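PDB 3TPF: ornithine carbamoyltransferase, anabolic, which probably catalyses transfer of the carbamoyl group from carbamoyl phosphate to L-ornithine, giving L-citrulline and phosphate for arginine biosynthesis. Local coordinates for residues B[124-129]-B[159-164]; B[165-170]-B[189-194]. All coordinates share one frame; numbering follows the deposited sequence.

Helix 157-169 links the two contacts: its first turns meet the start of helix 126-138 in contact 1, and its last turn packs on helix 185-198 in contact 2. The centres lie about 12 Å apart, and the contacts touch where V129 CG1 comes within 3.3 Å of T165 OG1 and L163 CG within 3.8 Å of A191 CB. R9 also joins them, bonding to the phenol of Y124 and making a cation-pi contact with F190. Contact 1 contains H125, P126, T127 and Q128, predicted to bind carbamoyl phosphate. Contact 2 is set back from this site, the side chain of I168 lying about 10 Å from that of P126.

Contact 1: B[124-129]-B[159-164]; sequences YHPTQV and CNSWLI
Y124 packs against S161 and I164 as the chain approaches helix 126-138. Its CG is anti to the carbonyl carbon and beside the backbone N (chi1 -53°), which swings the ring across toward helix 157-169, where CE2 comes 3.4 Å from CD1 of I164, the two side chains crossing at about a right angle. The hydroxyl of S161 sits at the ring edge, near its plane. A tyrosine suits this place because its ring packs on aliphatic carbon while its OH bonds to R9; nearby, N160 ties its amide ND2 to the carbonyl of L123.

H125 supplies the polar link. Its backbone N donates to S161 OG at 2.9 Å, with an N-H...O angle of 151°. The same hydroxyl is weakly bonded to the carbonyl O of N157 one turn earlier, so a small serine can serve both helices. H125 is the N-cap residue of helix 126-138, and its imidazole leads away from S161 toward N157 and R289, both predicted substrate-binding residues.

One turn on, V129 points at the second helix. Its CG2 lies 3.6 Å from CB of S161 and makes a CH-pi contact with W162, 4.1 Å from the centroid of the five-membered ring and 19° off its normal. CG1 lies over the same indole, whose NE1 is bonded to D132. The branched valine thus presents both methyls to one flat face.

The contact joins the carbamoyl-phosphate and ornithine domains: a buried serine holds the backbone N of H125 while apolar groups close around it, consistent with a fixed course of the chain where the imidazole leaves toward the predicted site.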
# COMPACT_ATOMS: atom_id res chain seq x y z
N TYR B 124 20.98 -14.48 -5.57
CA TYR B 124 21.78 -13.23 -5.44
C TYR B 124 21.03 -12.17 -4.66
O TYR B 124 19.81 -12.05 -4.75
CB TYR B 124 22.15 -12.63 -6.77
CG TYR B 124 22.82 -13.54 -7.75
CD1 TYR B 124 22.20 -13.90 -8.92
CD2 TYR B 124 24.08 -13.97 -7.56
CE1 TYR B 124 22.79 -14.73 -9.83
CE2 TYR B 124 24.68 -14.81 -8.46
CZ TYR B 124 24.02 -15.18 -9.59
OH TYR B 124 24.61 -16.04 -10.49
N HIS B 125 21.75 -11.44 -3.87
CA HIS B 125 21.16 -10.33 -3.15
C HIS B 125 21.99 -9.07 -3.32
O HIS B 125 22.47 -8.50 -2.38
CB HIS B 125 20.94 -10.70 -1.69
CG HIS B 125 20.09 -9.70 -0.94
ND1 HIS B 125 19.37 -8.71 -1.59
CD2 HIS B 125 19.89 -9.50 0.38
CE1 HIS B 125 18.78 -7.94 -0.69
NE2 HIS B 125 19.08 -8.39 0.51
N PRO B 126 22.17 -8.63 -4.56
CA PRO B 126 23.14 -7.55 -4.87
C PRO B 126 22.91 -6.21 -4.27
O PRO B 126 23.90 -5.54 -4.00
CB PRO B 126 23.01 -7.39 -6.37
CG PRO B 126 21.61 -7.83 -6.65
CD PRO B 126 21.42 -9.02 -5.75
N THR B 127 21.70 -5.75 -4.13
CA THR B 127 21.52 -4.38 -3.52
C THR B 127 22.06 -4.38 -2.05
O THR B 127 22.69 -3.43 -1.58
CB THR B 127 20.09 -3.87 -3.51
OG1 THR B 127 19.26 -4.84 -2.84
CG2 THR B 127 19.59 -3.61 -4.89
N GLN B 128 21.97 -5.53 -1.40
CA GLN B 128 22.52 -5.66 -0.06
C GLN B 128 24.07 -5.53 -0.05
O GLN B 128 24.69 -4.84 0.77
CB GLN B 128 22.07 -6.99 0.57
CG GLN B 128 22.55 -7.14 1.99
CD GLN B 128 21.95 -6.11 3.01
OE1 GLN B 128 20.78 -5.72 2.90
NE2 GLN B 128 22.76 -5.74 4.05
N VAL B 129 24.69 -6.27 -0.95
CA VAL B 129 26.14 -6.22 -1.03
C VAL B 129 26.55 -4.84 -1.37
O VAL B 129 27.51 -4.36 -0.82
CB VAL B 129 26.64 -7.25 -1.96
CG1 VAL B 129 28.07 -6.99 -2.34
CG2 VAL B 129 26.35 -8.63 -1.35
N CYS B 159 26.13 -15.10 0.28
CA CYS B 159 27.45 -15.69 0.07
C CYS B 159 27.88 -15.57 -1.37
O CYS B 159 29.00 -15.17 -1.69
CB CYS B 159 27.42 -17.18 0.47
SG CYS B 159 28.94 -18.04 0.15
N ASN B 160 26.96 -15.96 -2.24
CA ASN B 160 27.17 -15.87 -3.66
C ASN B 160 27.55 -14.43 -4.07
O ASN B 160 28.52 -14.19 -4.78
CB ASN B 160 25.90 -16.20 -4.40
CG ASN B 160 25.51 -17.61 -4.29
OD1 ASN B 160 26.34 -18.51 -4.21
ND2 ASN B 160 24.22 -17.84 -4.39
N SER B 161 26.75 -13.49 -3.63
CA SER B 161 26.95 -12.14 -4.05
C SER B 161 28.21 -11.56 -3.44
O SER B 161 28.91 -10.77 -4.10
CB SER B 161 25.76 -11.30 -3.67
OG SER B 161 24.63 -11.68 -4.43
N TRP B 162 28.55 -11.96 -2.20
CA TRP B 162 29.89 -11.54 -1.66
C TRP B 162 31.04 -12.17 -2.42
O TRP B 162 32.05 -11.53 -2.70
CB TRP B 162 30.04 -11.70 -0.15
CG TRP B 162 29.82 -10.35 0.54
CD1 TRP B 162 28.81 -10.05 1.35
CD2 TRP B 162 30.58 -9.12 0.39
NE1 TRP B 162 28.86 -8.71 1.70
CE2 TRP B 162 29.95 -8.14 1.14
CE3 TRP B 162 31.70 -8.79 -0.32
CZ2 TRP B 162 30.41 -6.86 1.25
CZ3 TRP B 162 32.18 -7.49 -0.22
CH2 TRP B 162 31.50 -6.54 0.55
N LEU B 163 30.85 -13.40 -2.80
CA LEU B 163 31.93 -14.13 -3.47
C LEU B 163 32.25 -13.41 -4.76
O LEU B 163 33.39 -13.03 -5.02
CB LEU B 163 31.57 -15.61 -3.73
CG LEU B 163 32.44 -16.45 -4.64
CD1 LEU B 163 33.88 -16.37 -4.15
CD2 LEU B 163 31.94 -17.89 -4.74
N ILE B 164 31.19 -13.17 -5.51
CA ILE B 164 31.22 -12.48 -6.79
C ILE B 164 31.79 -11.10 -6.73
O ILE B 164 32.61 -10.73 -7.55
CB ILE B 164 29.78 -12.28 -7.28
CG1 ILE B 164 29.31 -13.56 -7.93
CG2 ILE B 164 29.58 -11.04 -8.17
CD1 ILE B 164 27.79 -13.57 -8.07

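Contact 2: B[165-170]-B[189-194]; sequences TAAILG and EFAMKQ
The hydroxyl of S198, one turn beyond Q194, meets carbonyl oxygens of both segments: it bonds chiefly to A167 O, with Q194 O a weak second partner. These two acceptors stand 3.5 Å apart and cannot bond to each other.

Around this serine, segments 165-169 and 189-194 run nearly parallel, 17° between their directions, with axes 8.4 Å apart at closest approach. Alanines permit that spacing: A167 CB rests 4.0 Å from A191 CB, and both methyls also touch I202 of strand 201-205. Q194 approaches A167 with its aliphatic part, CB to CB 3.9 Å. Its chi1 (-90°) sets CG near CG1 of I168, and the bend at chi2 (-62°) turns the amide end, with OE1 4.3 Å from CA of I168. F190 meets I168 through the edge of its ring, CZ lying 4.3 Å from CD1, while R9 makes a cation-pi contact with the same ring.

Both helices are connections of the Rossmann-like ornithine domain, following neighbouring parallel strands 148-152 and 172-176 in successive beta-alpha-beta crossovers. The chemistry is that of packing: small methyls set the closeness of the pair, and a serine hydroxyl lies by two carbonyl oxygens that come close together.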
# COMPACT_ATOMS: atom_id res chain seq x y z
N THR B 165 31.28 -10.32 -5.80
CA THR B 165 31.67 -8.91 -5.70
C THR B 165 33.14 -8.81 -5.29
O THR B 165 33.88 -7.96 -5.78
CB THR B 165 30.86 -8.17 -4.65
OG1 THR B 165 29.49 -8.30 -4.96
CG2 THR B 165 31.25 -6.72 -4.59
N ALA B 166 33.55 -9.71 -4.39
CA ALA B 166 34.95 -9.79 -3.96
C ALA B 166 35.83 -10.02 -5.19
O ALA B 166 36.86 -9.38 -5.41
CB ALA B 166 35.08 -10.94 -2.98
N ALA B 167 35.32 -10.92 -6.00
CA ALA B 167 35.99 -11.40 -7.18
C ALA B 167 36.18 -10.26 -8.18
O ALA B 167 37.27 -10.17 -8.85
CB ALA B 167 35.16 -12.52 -7.84
N ILE B 168 35.16 -9.43 -8.31
CA ILE B 168 35.21 -8.35 -9.29
C ILE B 168 36.12 -7.27 -8.79
O ILE B 168 36.99 -6.77 -9.51
CB ILE B 168 33.83 -7.77 -9.63
CG1 ILE B 168 32.98 -8.82 -10.37
CG2 ILE B 168 34.00 -6.57 -10.53
CD1 ILE B 168 31.52 -8.54 -10.53
N LEU B 169 35.97 -6.96 -7.50
CA LEU B 169 36.60 -5.77 -6.95
C LEU B 169 38.06 -5.93 -6.66
O LEU B 169 38.80 -4.94 -6.59
CB LEU B 169 35.86 -5.34 -5.73
CG LEU B 169 34.51 -4.60 -5.92
CD1 LEU B 169 34.02 -4.35 -4.49
CD2 LEU B 169 34.57 -3.26 -6.65
N GLY B 170 38.48 -7.18 -6.49
CA GLY B 170 39.88 -7.51 -6.13
C GLY B 170 40.15 -7.67 -4.63
O GLY B 170 41.30 -7.58 -4.16
N GLU B 189 33.11 -20.96 -10.43
CA GLU B 189 33.92 -20.82 -11.61
C GLU B 189 34.01 -19.38 -12.04
O GLU B 189 35.06 -18.92 -12.41
CB GLU B 189 33.44 -21.69 -12.77
CG GLU B 189 34.63 -22.29 -13.48
CD GLU B 189 35.63 -22.99 -12.52
OE1 GLU B 189 36.80 -22.56 -12.38
OE2 GLU B 189 35.23 -24.00 -11.89
N PHE B 190 32.91 -18.67 -12.02
CA PHE B 190 32.94 -17.27 -12.44
C PHE B 190 33.92 -16.50 -11.59
O PHE B 190 34.65 -15.64 -12.08
CB PHE B 190 31.56 -16.65 -12.33
CG PHE B 190 31.57 -15.15 -12.40
CD1 PHE B 190 31.74 -14.38 -11.26
CD2 PHE B 190 31.37 -14.50 -13.60
CE1 PHE B 190 31.73 -12.99 -11.32
CE2 PHE B 190 31.35 -13.09 -13.65
CZ PHE B 190 31.54 -12.36 -12.51
N ALA B 191 33.89 -16.78 -10.29
CA ALA B 191 34.70 -16.06 -9.33
C ALA B 191 36.18 -16.38 -9.56
O ALA B 191 37.05 -15.51 -9.50
CB ALA B 191 34.31 -16.45 -7.93
N MSE B 192 36.47 -17.64 -9.85
CA MSE B 192 37.85 -18.02 -10.11
C MSE B 192 38.38 -17.22 -11.26
O MSE B 192 39.43 -16.60 -11.17
CB MSE B 192 37.99 -19.50 -10.38
CG MSE B 192 37.84 -20.38 -9.13
SE MSE B 192 38.70 -19.67 -7.49
CE MSE B 192 40.00 -21.11 -7.06
N LYS B 193 37.61 -17.18 -12.33
CA LYS B 193 38.00 -16.43 -13.53
C LYS B 193 38.18 -14.93 -13.25
O LYS B 193 39.15 -14.29 -13.67
CB LYS B 193 37.00 -16.67 -14.68
CG LYS B 193 37.33 -17.92 -15.52
CD LYS B 193 36.37 -18.16 -16.69
N GLN B 194 37.23 -14.35 -12.55
CA GLN B 194 37.30 -12.92 -12.24
C GLN B 194 38.49 -12.58 -11.35
O GLN B 194 39.09 -11.51 -11.51
CB GLN B 194 36.02 -12.43 -11.60
CG GLN B 194 35.03 -11.96 -12.62
CD GLN B 194 35.53 -10.78 -13.41
OE1 GLN B 194 36.45 -10.09 -12.99
NE2 GLN B 194 34.94 -10.56 -14.59